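Local coordinates for protein predicted protease of the collagenase family (Methanopyrus kandleri, PDB 5D88) that probably acts as a peptidase of the U32 family and binds a zinc ion between the two subunits of its dimer, at residues D85-G90 / L206-T211; A167-E172 / E240-V245; Y124-L129 / L157-I162. All blocks are in the same frame, centred on the assembly; numbering follows the deposited sequence.

All three contacts belong to one eight-stranded TIM barrel. Contact 1 sets the loop after strand 79-83 against helix 200-213, contact 3 packs helix 123-132 on the turn entering strand 161-163, and contact 2 joins the loop after that strand to the approach to strand 244-247. Along the chain contact 3 lies within the span bridged by contact 1; the segments of contacts 1 and 2 alternate. Centres of contacts 1 and 3 lie about 18 Å apart (Phe86 touches Leu125), those of 2 and 3 about 21 Å (Glu244 touches Val161), those of 1 and 2 about 27 Å. The zinc of contact 1 joins the subunits, contact 3 also reaches the second, and contact 2 lies away from the metal.

Contact 1: D85-G90 / L206-T211; sequences DFTCAG and LFSHAT. With ZN (zinc ion), chain B.
Cys88 and His209 meet at a zinc ion rather than through each other: Cys88 SG lies 2.3 Å from the metal and His209 NE2 2.0 Å from it. SG stands anti to its own backbone N (chi1 -170°), which swings the sulfur out of the loop to the metal. The imidazole reaches the same ion from helix 200-213, with SG oblique to the ring and 3.6 Å from NE2. Cys88 O lies over one face of the His209 ring, 4.2 Å above its plane and offset toward the rim. Gly90 N also donates to Cys88 SG, at 3.4 Å and 160°, a second hold on the sulfur besides the metal, while Glu213 takes a hydrogen bond from His209 ND1 and so fixes the rotation of the ring. Cys88 and His209 of the second subunit complete the site, a Cys2His2 zinc centre between the two copies of the TIM barrel. One residue before His209, Ser208 points toward the loop. Its OG receives Thr87 N at 2.9 Å, nearly straight at 164°, and also bonds to Arg204 O within its helix, while Thr87 OG1 bonds to Asn205; Phe86 CB packs 3.7 Å from Ser208 CB, alongside the polar grip. An alanine here would remove OG and is likely to leave Thr87 N without its acceptor, slackening the hold on the loop that presents Cys88. A water bonded to both Cys88 O and Ser208 O, at 2.8 Å from the former, bridges the two backbones beside the serine.

Contact 2: A167-E172 / E240-V245; sequences ALNSNE and ELFDEV
Phe242 drives the edge of its ring against the turn at Leu168 and Asn169, the closest and more buried side of the contact. Asn169 O lies in the ring plane, 3.5 Å from Phe242 CE2, and Leu168 O sits near the same plane, 4.0 Å from CZ, so carbonyl oxygens face the ring's C-H rim. The turn is type I, closed by Asn171 N to Leu168 O, and the Asn169 amide is tied by ND2 to Ala189 O. Val175 of helix 172-181 and Thr188 also pack on the phenyl group. The Leu241 side covers more surface, but less closely and beside the exposed Glu172. Leu241 spreads its two methyls over the start of the helix, CD1 at 3.9 Å from Glu172 CA and CD2 at 3.9 Å from Glu172 CG, the two side chains crossing at about a right angle. Glu172 CG lies anti to the backbone N (chi1 -176°), and the chain then bends to carry the carboxylate away from the leucine to Ser176. No hydrogen bond spans the segments. Asn171 is the N-cap of helix 172-181, its OD1 accepting from Glu174 N, and the whole joins a beta-alpha loop after strand 161-163 to the run into strand 244-247 of the TIM barrel.

Contact 3: Y124-L129 / L157-I162; sequences YLVEVL and LGADVI
Val126 and Leu157 carry the apolar part of the contact, their side chains crossing at about a right angle. Val126 CG1 does the touching: it meets Leu157 CB at 3.9 Å and reaches on over the turn to Ala159, 3.7 Å from its N and 4.5 Å from its CB. This branch is anti to the backbone N (chi1 173°), directed out from helix 123-132 at the turn. Val120 and Val137 of neighbouring barrel strands also pack on Val126, and Val139 on Ala159, so the valine and alanine belong to the layer between helices and barrel. Glu127 adds a van der Waals contact between its carboxylate end and a leucine methyl. Its chain, extended beyond CG, passes slantwise across the leucine and ends with OE2 3.6 Å from Leu157 CD2. Met228 of the second subunit packs against both Glu127 and Leu157, placing this edge at the dimer interface. Polar contact between the segments is confined to the backbone. Glu127 CA directs its hydrogen at Leu157 O, a CA-H...O contact of 3.4 Å with an angle of 157° at the hydrogen, and Glu127 CA and Leu157 CA come within 5.0 Å of each other. No conventional hydrogen bond crosses between the segments. The lack of a side chain at Gly158 is consistent with this close approach. Gly158 takes a positive phi of 125° and ends helix 148-157 in a Schellman motif; a side chain here would point at the opposing helix and jam against the preceding carbonyl oxygen. Beyond it the chain turns through Asp160, whose OD2 accepts from Val137 N, into strand 161-163. Such a glycine-terminated helix leading into the next parallel strand, packed against the preceding helix, is an alpha-beta connection of the TIM barrel.

Contact 1: D85-G90 / L206-T211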
ATOM      1  N   ASP A  85      -5.653  -7.022   9.944  1.00 21.31           N
ATOM      2  CA  ASP A  85      -4.475  -6.699   9.150  1.00 21.24           C
ATOM      3  C   ASP A  85      -4.729  -5.603   8.130  1.00 21.67           C
ATOM      4  O   ASP A  85      -4.096  -5.587   7.077  1.00 22.40           O
ATOM      5  CB  ASP A  85      -3.905  -7.942   8.473  1.00 21.84           C
ATOM      6  CG  ASP A  85      -4.813  -8.543   7.421  1.00 22.74           C
ATOM      7  OD1 ASP A  85      -5.992  -8.208   7.333  1.00 23.22           O
ATOM      8  OD2 ASP A  85      -4.313  -9.389   6.664  1.00 26.13           O
ATOM      9  N   PHE A  86      -5.591  -4.650   8.459  1.00 21.12           N
ATOM     10  CA  PHE A  86      -5.759  -3.473   7.625  1.00 21.75           C
ATOM     11  C   PHE A  86      -4.420  -2.849   7.253  1.00 21.19           C
ATOM     12  O   PHE A  86      -3.486  -2.793   8.063  1.00 23.17           O
ATOM     13  CB  PHE A  86      -6.646  -2.425   8.316  1.00 22.38           C
ATOM     14  CG  PHE A  86      -6.117  -1.907   9.620  1.00 22.41           C
ATOM     15  CD1 PHE A  86      -5.199  -0.871   9.640  1.00 23.05           C
ATOM     16  CD2 PHE A  86      -6.578  -2.428  10.821  1.00 22.25           C
ATOM     17  CE1 PHE A  86      -4.744  -0.369  10.817  1.00 25.14           C
ATOM     18  CE2 PHE A  86      -6.133  -1.927  12.025  1.00 24.37           C
ATOM     19  CZ  PHE A  86      -5.205  -0.897  12.027  1.00 26.30           C
ATOM     20  N   THR A  87      -4.341  -2.354   6.015  1.00 21.29           N
ATOM     21  CA  THR A  87      -3.151  -1.665   5.544  1.00 21.60           C
ATOM     22  C   THR A  87      -3.299  -0.158   5.574  1.00 22.52           C
ATOM     23  O   THR A  87      -2.334   0.559   5.265  1.00 22.95           O
ATOM     24  CB  THR A  87      -2.792  -2.144   4.133  1.00 21.70           C
ATOM     25  OG1 THR A  87      -3.929  -2.056   3.259  1.00 23.50           O
ATOM     26  CG2 THR A  87      -2.290  -3.585   4.208  1.00 23.03           C
ATOM     27  N   CYS A  88      -4.481   0.336   5.947  1.00 21.65           N
ATOM     28  CA  CYS A  88      -4.753   1.761   6.060  1.00 22.68           C
ATOM     29  C   CYS A  88      -5.876   1.958   7.065  1.00 22.28           C
ATOM     30  O   CYS A  88      -6.868   1.227   7.036  1.00 23.24           O
ATOM     31  CB  CYS A  88      -5.147   2.382   4.713  1.00 21.72           C
ATOM     32  SG  CYS A  88      -5.196   4.190   4.772  1.00 22.00           S
ATOM     33  N   ALA A  89      -5.685   2.917   7.974  1.00 25.93           N
ATOM     34  CA  ALA A  89      -6.724   3.347   8.904  1.00 28.00           C
ATOM     35  C   ALA A  89      -7.089   4.812   8.688  1.00 26.78           C
ATOM     36  O   ALA A  89      -7.637   5.464   9.591  1.00 26.92           O
ATOM     37  CB  ALA A  89      -6.268   3.103  10.338  1.00 31.56           C
ATOM     38  N   GLY A  90      -6.821   5.335   7.495  1.00 26.19           N
ATOM     39  CA  GLY A  90      -7.154   6.706   7.211  1.00 28.54           C
ATOM     40  C   GLY A  90      -6.375   7.625   8.117  1.00 27.82           C
ATOM     41  O   GLY A  90      -5.201   7.406   8.376  1.00 29.19           O
ATOM     42  N   LEU A 206      -8.740  -0.732  -0.030  1.00 21.06           N
ATOM     43  CA  LEU A 206     -10.187  -0.568  -0.117  1.00 21.55           C
ATOM     44  C   LEU A 206     -10.902  -1.453   0.899  1.00 21.52           C
ATOM     45  O   LEU A 206     -11.775  -0.988   1.634  1.00 22.31           O
ATOM     46  CB  LEU A 206     -10.672  -0.892  -1.530  1.00 21.55           C
ATOM     47  CG  LEU A 206     -12.188  -0.773  -1.762  1.00 23.37           C
ATOM     48  CD1 LEU A 206     -12.668   0.661  -1.631  1.00 29.33           C
ATOM     49  CD2 LEU A 206     -12.544  -1.382  -3.138  1.00 25.67           C
ATOM     50  N   PHE A 207     -10.570  -2.744   0.938  1.00 20.68           N
ATOM     51  CA  PHE A 207     -11.265  -3.608   1.889  1.00 20.90           C
ATOM     52  C   PHE A 207     -10.932  -3.243   3.341  1.00 21.21           C
ATOM     53  O   PHE A 207     -11.758  -3.449   4.231  1.00 22.05           O
ATOM     54  CB  PHE A 207     -10.944  -5.074   1.615  1.00 21.43           C
ATOM     55  CG  PHE A 207     -11.821  -5.700   0.594  1.00 21.06           C
ATOM     56  CD1 PHE A 207     -11.674  -5.381  -0.739  1.00 22.02           C
ATOM     57  CD2 PHE A 207     -12.815  -6.589   0.972  1.00 23.34           C
ATOM     58  CE1 PHE A 207     -12.485  -5.964  -1.704  1.00 24.50           C
ATOM     59  CE2 PHE A 207     -13.646  -7.192   0.012  1.00 25.90           C
ATOM     60  CZ  PHE A 207     -13.484  -6.869  -1.329  1.00 25.87           C
ATOM     61  N   SER A 208      -9.728  -2.730   3.601  1.00 20.76           N
ATOM     62  CA  SER A 208      -9.360  -2.297   4.945  1.00 21.54           C
ATOM     63  C   SER A 208     -10.367  -1.297   5.474  1.00 21.49           C
ATOM     64  O   SER A 208     -10.693  -1.297   6.666  1.00 23.76           O
ATOM     65  CB  SER A 208      -7.963  -1.645   4.952  1.00 22.88           C
ATOM     66  OG  SER A 208      -6.914  -2.566   4.654  1.00 22.37           O
ATOM     67  N   HIS A 209     -10.810  -0.394   4.603  1.00 20.87           N
ATOM     68  CA  HIS A 209     -11.785   0.623   4.971  1.00 21.70           C
ATOM     69  C   HIS A 209     -13.198   0.062   4.988  1.00 23.56           C
ATOM     70  O   HIS A 209     -13.985   0.360   5.891  1.00 24.70           O
ATOM     71  CB  HIS A 209     -11.705   1.785   3.986  1.00 22.46           C
ATOM     72  CG  HIS A 209     -10.576   2.719   4.234  1.00 22.49           C
ATOM     73  ND1 HIS A 209     -10.665   3.773   5.115  1.00 24.08           N
ATOM     74  CD2 HIS A 209      -9.344   2.789   3.685  1.00 22.85           C
ATOM     75  CE1 HIS A 209      -9.521   4.439   5.116  1.00 25.28           C
ATOM     76  NE2 HIS A 209      -8.709   3.869   4.249  1.00 22.81           N
ATOM     77  N   ALA A 210     -13.537  -0.753   3.995  1.00 21.93           N
ATOM     78  CA  ALA A 210     -14.890  -1.278   3.912  1.00 22.36           C
ATOM     79  C   ALA A 210     -15.251  -2.038   5.179  1.00 22.90           C
ATOM     80  O   ALA A 210     -16.310  -1.813   5.779  1.00 23.67           O
ATOM     81  CB  ALA A 210     -15.014  -2.171   2.682  1.00 23.74           C
ATOM     82  N   THR A 211     -14.389  -2.963   5.578  1.00 22.05           N
ATOM     83  CA  THR A 211     -14.627  -3.759   6.772  1.00 22.20           C
ATOM     84  C   THR A 211     -14.695  -2.879   8.010  1.00 23.38           C
ATOM     85  O   THR A 211     -15.624  -2.994   8.814  1.00 24.11           O
ATOM     86  CB  THR A 211     -13.526  -4.814   6.899  1.00 23.09           C
ATOM     87  OG1 THR A 211     -12.230  -4.196   6.849  1.00 22.45           O
ATOM     88  CG2 THR A 211     -13.653  -5.842   5.753  1.00 23.56           C
TER
HETATM   89 ZN    ZN B 301      -6.984   4.594   3.433  0.50 23.67          ZN
HETATM   90  O   HOH W   1      -9.262   0.578   8.280  1.00 27.69           O

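Contact 2: A167-E172 / E240-V245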
ATOM      1  N   ALA A 167       4.874 -14.586  -2.596  1.00 31.18           N
ATOM      2  CA  ALA A 167       5.810 -14.839  -3.686  1.00 33.75           C
ATOM      3  C   ALA A 167       7.034 -15.609  -3.218  1.00 34.15           C
ATOM      4  O   ALA A 167       7.697 -16.244  -4.043  1.00 36.01           O
ATOM      5  CB  ALA A 167       6.240 -13.528  -4.352  1.00 36.18           C
ATOM      6  N   LEU A 168       7.327 -15.606  -1.920  1.00 32.37           N
ATOM      7  CA  LEU A 168       8.492 -16.302  -1.377  1.00 32.35           C
ATOM      8  C   LEU A 168       8.194 -17.721  -0.911  1.00 34.38           C
ATOM      9  O   LEU A 168       9.093 -18.385  -0.381  1.00 35.19           O
ATOM     10  CB  LEU A 168       9.064 -15.508  -0.206  1.00 33.43           C
ATOM     11  CG  LEU A 168       9.989 -14.351  -0.577  1.00 38.51           C
ATOM     12  CD1 LEU A 168       9.253 -13.308  -1.380  1.00 42.41           C
ATOM     13  CD2 LEU A 168      10.573 -13.725   0.672  1.00 37.34           C
ATOM     14  N   ASN A 169       6.969 -18.205  -1.112  1.00 35.05           N
ATOM     15  CA  ASN A 169       6.530 -19.439  -0.477  1.00 35.31           C
ATOM     16  C   ASN A 169       7.322 -20.655  -0.927  1.00 37.27           C
ATOM     17  O   ASN A 169       7.331 -21.660  -0.211  1.00 37.76           O
ATOM     18  CB  ASN A 169       5.058 -19.680  -0.770  1.00 35.27           C
ATOM     19  CG  ASN A 169       4.154 -18.886   0.120  1.00 35.14           C
ATOM     20  OD1 ASN A 169       4.619 -18.113   0.962  1.00 32.85           O
ATOM     21  ND2 ASN A 169       2.842 -19.072  -0.045  1.00 36.12           N
ATOM     22  N   SER A 170       7.963 -20.608  -2.096  1.00 36.59           N
ATOM     23  CA  SER A 170       8.784 -21.723  -2.558  1.00 40.10           C
ATOM     24  C   SER A 170      10.223 -21.302  -2.808  1.00 40.95           C
ATOM     25  O   SER A 170      10.959 -22.013  -3.499  1.00 44.06           O
ATOM     26  CB  SER A 170       8.212 -22.348  -3.839  1.00 41.04           C
ATOM     27  OG  SER A 170       6.977 -22.994  -3.617  1.00 42.82           O
ATOM     28  N   ASN A 171      10.649 -20.176  -2.256  1.00 40.95           N
ATOM     29  CA  ASN A 171      11.921 -19.565  -2.617  1.00 42.55           C
ATOM     30  C   ASN A 171      12.914 -19.800  -1.481  1.00 44.38           C
ATOM     31  O   ASN A 171      12.988 -19.023  -0.529  1.00 42.84           O
ATOM     32  CB  ASN A 171      11.738 -18.078  -2.917  1.00 43.70           C
ATOM     33  CG  ASN A 171      12.946 -17.482  -3.616  1.00 47.32           C
ATOM     34  OD1 ASN A 171      14.074 -17.878  -3.356  1.00 48.19           O
ATOM     35  ND2 ASN A 171      12.713 -16.527  -4.499  1.00 49.08           N
ATOM     36  N   GLU A 172      13.708 -20.871  -1.603  1.00 46.96           N
ATOM     37  CA  GLU A 172      14.617 -21.225  -0.514  1.00 53.90           C
ATOM     38  C   GLU A 172      15.655 -20.134  -0.286  1.00 52.24           C
ATOM     39  O   GLU A 172      15.949 -19.777   0.861  1.00 53.25           O
ATOM     40  CB  GLU A 172      15.301 -22.561  -0.798  1.00 62.69           C
ATOM     41  CG  GLU A 172      16.197 -23.047   0.346  1.00 72.89           C
ATOM     42  CD  GLU A 172      17.673 -22.662   0.188  1.00 84.00           C
ATOM     43  OE1 GLU A 172      18.255 -22.897  -0.898  1.00 88.42           O
ATOM     44  OE2 GLU A 172      18.259 -22.137   1.165  1.00 87.66           O
ATOM     45  N   GLU A 240       8.732 -26.945   4.474  1.00 49.49           N
ATOM     46  CA  GLU A 240       9.953 -27.165   5.238  1.00 50.75           C
ATOM     47  C   GLU A 240      10.740 -25.876   5.447  1.00 47.97           C
ATOM     48  O   GLU A 240      11.628 -25.845   6.305  1.00 50.16           O
ATOM     49  CB  GLU A 240      10.826 -28.228   4.541  1.00 52.15           C
ATOM     50  CG  GLU A 240      11.488 -27.803   3.218  1.00 52.93           C
ATOM     51  CD  GLU A 240      10.586 -27.958   1.992  1.00 56.22           C
ATOM     52  OE1 GLU A 240       9.362 -28.161   2.136  1.00 55.56           O
ATOM     53  OE2 GLU A 240      11.115 -27.866   0.867  1.00 59.85           O
ATOM     54  N   LEU A 241      10.436 -24.813   4.690  1.00 44.88           N
ATOM     55  CA  LEU A 241      11.127 -23.543   4.868  1.00 42.53           C
ATOM     56  C   LEU A 241      10.561 -22.727   6.011  1.00 39.83           C
ATOM     57  O   LEU A 241      11.161 -21.715   6.385  1.00 41.73           O
ATOM     58  CB  LEU A 241      11.043 -22.689   3.597  1.00 43.97           C
ATOM     59  CG  LEU A 241      11.470 -23.322   2.262  1.00 45.45           C
ATOM     60  CD1 LEU A 241      11.293 -22.350   1.077  1.00 45.44           C
ATOM     61  CD2 LEU A 241      12.897 -23.760   2.378  1.00 46.46           C
ATOM     62  N   PHE A 242       9.427 -23.124   6.567  1.00 37.43           N
ATOM     63  CA  PHE A 242       8.688 -22.247   7.457  1.00 35.65           C
ATOM     64  C   PHE A 242       8.422 -22.927   8.788  1.00 34.54           C
ATOM     65  O   PHE A 242       8.404 -24.149   8.898  1.00 39.69           O
ATOM     66  CB  PHE A 242       7.382 -21.819   6.804  1.00 35.27           C
ATOM     67  CG  PHE A 242       7.580 -21.006   5.565  1.00 36.05           C
ATOM     68  CD1 PHE A 242       7.825 -19.649   5.648  1.00 35.40           C
ATOM     69  CD2 PHE A 242       7.548 -21.608   4.312  1.00 36.03           C
ATOM     70  CE1 PHE A 242       8.005 -18.897   4.495  1.00 36.94           C
ATOM     71  CE2 PHE A 242       7.741 -20.875   3.167  1.00 34.97           C
ATOM     72  CZ  PHE A 242       7.970 -19.512   3.253  1.00 36.38           C
ATOM     73  N   ASP A 243       8.238 -22.103   9.809  1.00 34.97           N
ATOM     74  CA  ASP A 243       7.879 -22.578  11.131  1.00 34.54           C
ATOM     75  C   ASP A 243       6.384 -22.769  11.299  1.00 35.87           C
ATOM     76  O   ASP A 243       5.968 -23.579  12.141  1.00 36.35           O
ATOM     77  CB  ASP A 243       8.369 -21.576  12.176  1.00 36.77           C
ATOM     78  CG  ASP A 243       9.850 -21.306  12.065  1.00 38.19           C
ATOM     79  OD1 ASP A 243      10.642 -22.241  12.301  1.00 39.63           O
ATOM     80  OD2 ASP A 243      10.221 -20.170  11.728  1.00 38.05           O
ATOM     81  N   GLU A 244       5.583 -22.041  10.513  1.00 33.57           N
ATOM     82  CA  GLU A 244       4.132 -22.016  10.629  1.00 32.75           C
ATOM     83  C   GLU A 244       3.535 -21.955   9.245  1.00 32.12           C
ATOM     84  O   GLU A 244       4.066 -21.257   8.377  1.00 33.44           O
ATOM     85  CB  GLU A 244       3.632 -20.797  11.412  1.00 32.72           C
ATOM     86  CG  GLU A 244       4.170 -20.746  12.814  1.00 34.69           C
ATOM     87  CD  GLU A 244       3.694 -19.553  13.624  1.00 36.99           C
ATOM     88  OE1 GLU A 244       2.791 -18.798  13.177  1.00 35.70           O
ATOM     89  OE2 GLU A 244       4.243 -19.371  14.735  1.00 40.55           O
ATOM     90  N   VAL A 245       2.416 -22.653   9.062  1.00 33.04           N
ATOM     91  CA  VAL A 245       1.664 -22.654   7.817  1.00 33.44           C
ATOM     92  C   VAL A 245       0.275 -22.146   8.128  1.00 33.03           C
ATOM     93  O   VAL A 245      -0.373 -22.635   9.059  1.00 35.83           O
ATOM     94  CB  VAL A 245       1.590 -24.055   7.179  1.00 35.74           C
ATOM     95  CG1 VAL A 245       0.738 -24.022   5.927  1.00 37.24           C
ATOM     96  CG2 VAL A 245       2.961 -24.538   6.829  1.00 39.18           C
TER

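Contact 3: Y124-L129 / L157-I162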
ATOM      1  N   TYR A 124       2.667   0.546  13.140  1.00 25.81           N
ATOM      2  CA  TYR A 124       2.361   1.204  14.402  1.00 26.58           C
ATOM      3  C   TYR A 124       1.636   0.252  15.347  1.00 26.82           C
ATOM      4  O   TYR A 124       1.891   0.258  16.559  1.00 26.29           O
ATOM      5  CB  TYR A 124       1.541   2.457  14.110  1.00 28.23           C
ATOM      6  CG  TYR A 124       1.138   3.285  15.290  1.00 30.29           C
ATOM      7  CD1 TYR A 124       2.051   3.653  16.272  1.00 31.15           C
ATOM      8  CD2 TYR A 124      -0.162   3.752  15.403  1.00 34.83           C
ATOM      9  CE1 TYR A 124       1.662   4.462  17.333  1.00 35.09           C
ATOM     10  CE2 TYR A 124      -0.555   4.540  16.468  1.00 36.45           C
ATOM     11  CZ  TYR A 124       0.361   4.892  17.419  1.00 36.73           C
ATOM     12  OH  TYR A 124      -0.040   5.680  18.463  1.00 42.47           O
ATOM     13  N   LEU A 125       0.723  -0.570  14.809  1.00 25.47           N
ATOM     14  CA  LEU A 125       0.047  -1.566  15.633  1.00 26.36           C
ATOM     15  C   LEU A 125       1.021  -2.606  16.159  1.00 26.33           C
ATOM     16  O   LEU A 125       0.875  -3.077  17.291  1.00 27.77           O
ATOM     17  CB  LEU A 125      -1.061  -2.261  14.853  1.00 27.77           C
ATOM     18  CG  LEU A 125      -2.436  -1.685  15.062  1.00 33.37           C
ATOM     19  CD1 LEU A 125      -2.447  -0.208  14.626  1.00 33.73           C
ATOM     20  CD2 LEU A 125      -3.407  -2.537  14.292  1.00 35.87           C
ATOM     21  N   VAL A 126       1.971  -3.037  15.324  1.00 26.02           N
ATOM     22  CA  VAL A 126       2.999  -3.968  15.786  1.00 26.40           C
ATOM     23  C   VAL A 126       3.665  -3.411  17.029  1.00 27.02           C
ATOM     24  O   VAL A 126       3.842  -4.102  18.038  1.00 27.46           O
ATOM     25  CB  VAL A 126       4.038  -4.225  14.672  1.00 25.70           C
ATOM     26  CG1 VAL A 126       5.213  -5.048  15.197  1.00 28.45           C
ATOM     27  CG2 VAL A 126       3.399  -4.939  13.473  1.00 26.38           C
ATOM     28  N   GLU A 127       4.061  -2.146  16.957  1.00 27.00           N
ATOM     29  CA  GLU A 127       4.802  -1.530  18.049  1.00 28.31           C
ATOM     30  C   GLU A 127       3.952  -1.434  19.316  1.00 28.28           C
ATOM     31  O   GLU A 127       4.417  -1.753  20.421  1.00 29.19           O
ATOM     32  CB  GLU A 127       5.294  -0.156  17.590  1.00 34.58           C
ATOM     33  CG  GLU A 127       6.368   0.463  18.426  1.00 45.35           C
ATOM     34  CD  GLU A 127       6.914   1.714  17.756  1.00 52.22           C
ATOM     35  OE1 GLU A 127       6.104   2.528  17.247  1.00 53.60           O
ATOM     36  OE2 GLU A 127       8.144   1.865  17.710  1.00 55.88           O
ATOM     37  N   VAL A 128       2.711  -0.975  19.184  1.00 27.46           N
ATOM     38  CA  VAL A 128       1.858  -0.828  20.363  1.00 28.45           C
ATOM     39  C   VAL A 128       1.551  -2.191  20.974  1.00 28.61           C
ATOM     40  O   VAL A 128       1.598  -2.355  22.201  1.00 28.69           O
ATOM     41  CB  VAL A 128       0.564  -0.070  20.006  1.00 29.12           C
ATOM     42  CG1 VAL A 128      -0.373  -0.021  21.201  1.00 31.10           C
ATOM     43  CG2 VAL A 128       0.863   1.363  19.544  1.00 29.04           C
ATOM     44  N   LEU A 129       1.216  -3.183  20.133  1.00 28.28           N
ATOM     45  CA  LEU A 129       0.922  -4.526  20.634  1.00 28.18           C
ATOM     46  C   LEU A 129       2.104  -5.111  21.379  1.00 31.43           C
ATOM     47  O   LEU A 129       1.948  -5.661  22.476  1.00 31.75           O
ATOM     48  CB  LEU A 129       0.534  -5.465  19.486  1.00 30.13           C
ATOM     49  CG  LEU A 129      -0.930  -5.468  19.143  1.00 32.33           C
ATOM     50  CD1 LEU A 129      -1.100  -6.094  17.760  1.00 34.48           C
ATOM     51  CD2 LEU A 129      -1.736  -6.231  20.226  1.00 33.48           C
ATOM     52  N   LEU A 157      10.417  -3.609  15.555  1.00 30.03           N
ATOM     53  CA  LEU A 157       9.203  -3.010  16.086  1.00 30.39           C
ATOM     54  C   LEU A 157       8.476  -3.922  17.055  1.00 31.42           C
ATOM     55  O   LEU A 157       7.617  -3.436  17.805  1.00 32.52           O
ATOM     56  CB  LEU A 157       8.250  -2.630  14.957  1.00 30.42           C
ATOM     57  CG  LEU A 157       8.678  -1.484  14.048  1.00 35.02           C
ATOM     58  CD1 LEU A 157       7.701  -1.458  12.880  1.00 35.98           C
ATOM     59  CD2 LEU A 157       8.703  -0.129  14.766  1.00 37.17           C
ATOM     60  N   GLY A 158       8.788  -5.221  17.052  1.00 30.60           N
ATOM     61  CA  GLY A 158       8.240  -6.132  18.040  1.00 30.74           C
ATOM     62  C   GLY A 158       7.518  -7.357  17.505  1.00 31.17           C
ATOM     63  O   GLY A 158       6.842  -8.054  18.265  1.00 33.49           O
ATOM     64  N   ALA A 159       7.646  -7.655  16.222  1.00 29.12           N
ATOM     65  CA  ALA A 159       6.992  -8.847  15.709  1.00 28.20           C
ATOM     66  C   ALA A 159       7.563 -10.098  16.360  1.00 27.90           C
ATOM     67  O   ALA A 159       8.771 -10.204  16.582  1.00 30.93           O
ATOM     68  CB  ALA A 159       7.144  -8.940  14.189  1.00 29.68           C
ATOM     69  N   ASP A 160       6.674 -11.049  16.666  1.00 30.09           N
ATOM     70  CA  ASP A 160       7.055 -12.396  17.100  1.00 30.73           C
ATOM     71  C   ASP A 160       7.120 -13.383  15.944  1.00 30.10           C
ATOM     72  O   ASP A 160       7.909 -14.341  15.980  1.00 31.02           O
ATOM     73  CB  ASP A 160       6.044 -12.920  18.121  1.00 32.83           C
ATOM     74  CG  ASP A 160       6.011 -12.088  19.400  1.00 33.76           C
ATOM     75  OD1 ASP A 160       7.097 -11.836  19.965  1.00 35.24           O
ATOM     76  OD2 ASP A 160       4.904 -11.707  19.845  1.00 34.95           O
ATOM     77  N   VAL A 161       6.282 -13.163  14.938  1.00 29.28           N
ATOM     78  CA  VAL A 161       6.120 -14.026  13.770  1.00 28.91           C
ATOM     79  C   VAL A 161       5.966 -13.109  12.573  1.00 28.63           C
ATOM     80  O   VAL A 161       5.237 -12.114  12.648  1.00 28.35           O
ATOM     81  CB  VAL A 161       4.865 -14.917  13.895  1.00 28.28           C
ATOM     82  CG1 VAL A 161       4.688 -15.804  12.685  1.00 29.12           C
ATOM     83  CG2 VAL A 161       4.894 -15.713  15.162  1.00 30.23           C
ATOM     84  N   ILE A 162       6.628 -13.438  11.467  1.00 27.75           N
ATOM     85  CA  ILE A 162       6.479 -12.689  10.228  1.00 27.18           C
ATOM     86  C   ILE A 162       5.979 -13.636   9.152  1.00 27.43           C
ATOM     87  O   ILE A 162       6.588 -14.680   8.904  1.00 28.27           O
ATOM     88  CB  ILE A 162       7.784 -12.010   9.805  1.00 27.09           C
ATOM     89  CG1 ILE A 162       8.138 -10.916  10.823  1.00 27.80           C
ATOM     90  CG2 ILE A 162       7.616 -11.384   8.427  1.00 30.72           C
ATOM     91  CD1 ILE A 162       9.461 -10.224  10.583  1.00 31.51           C
TER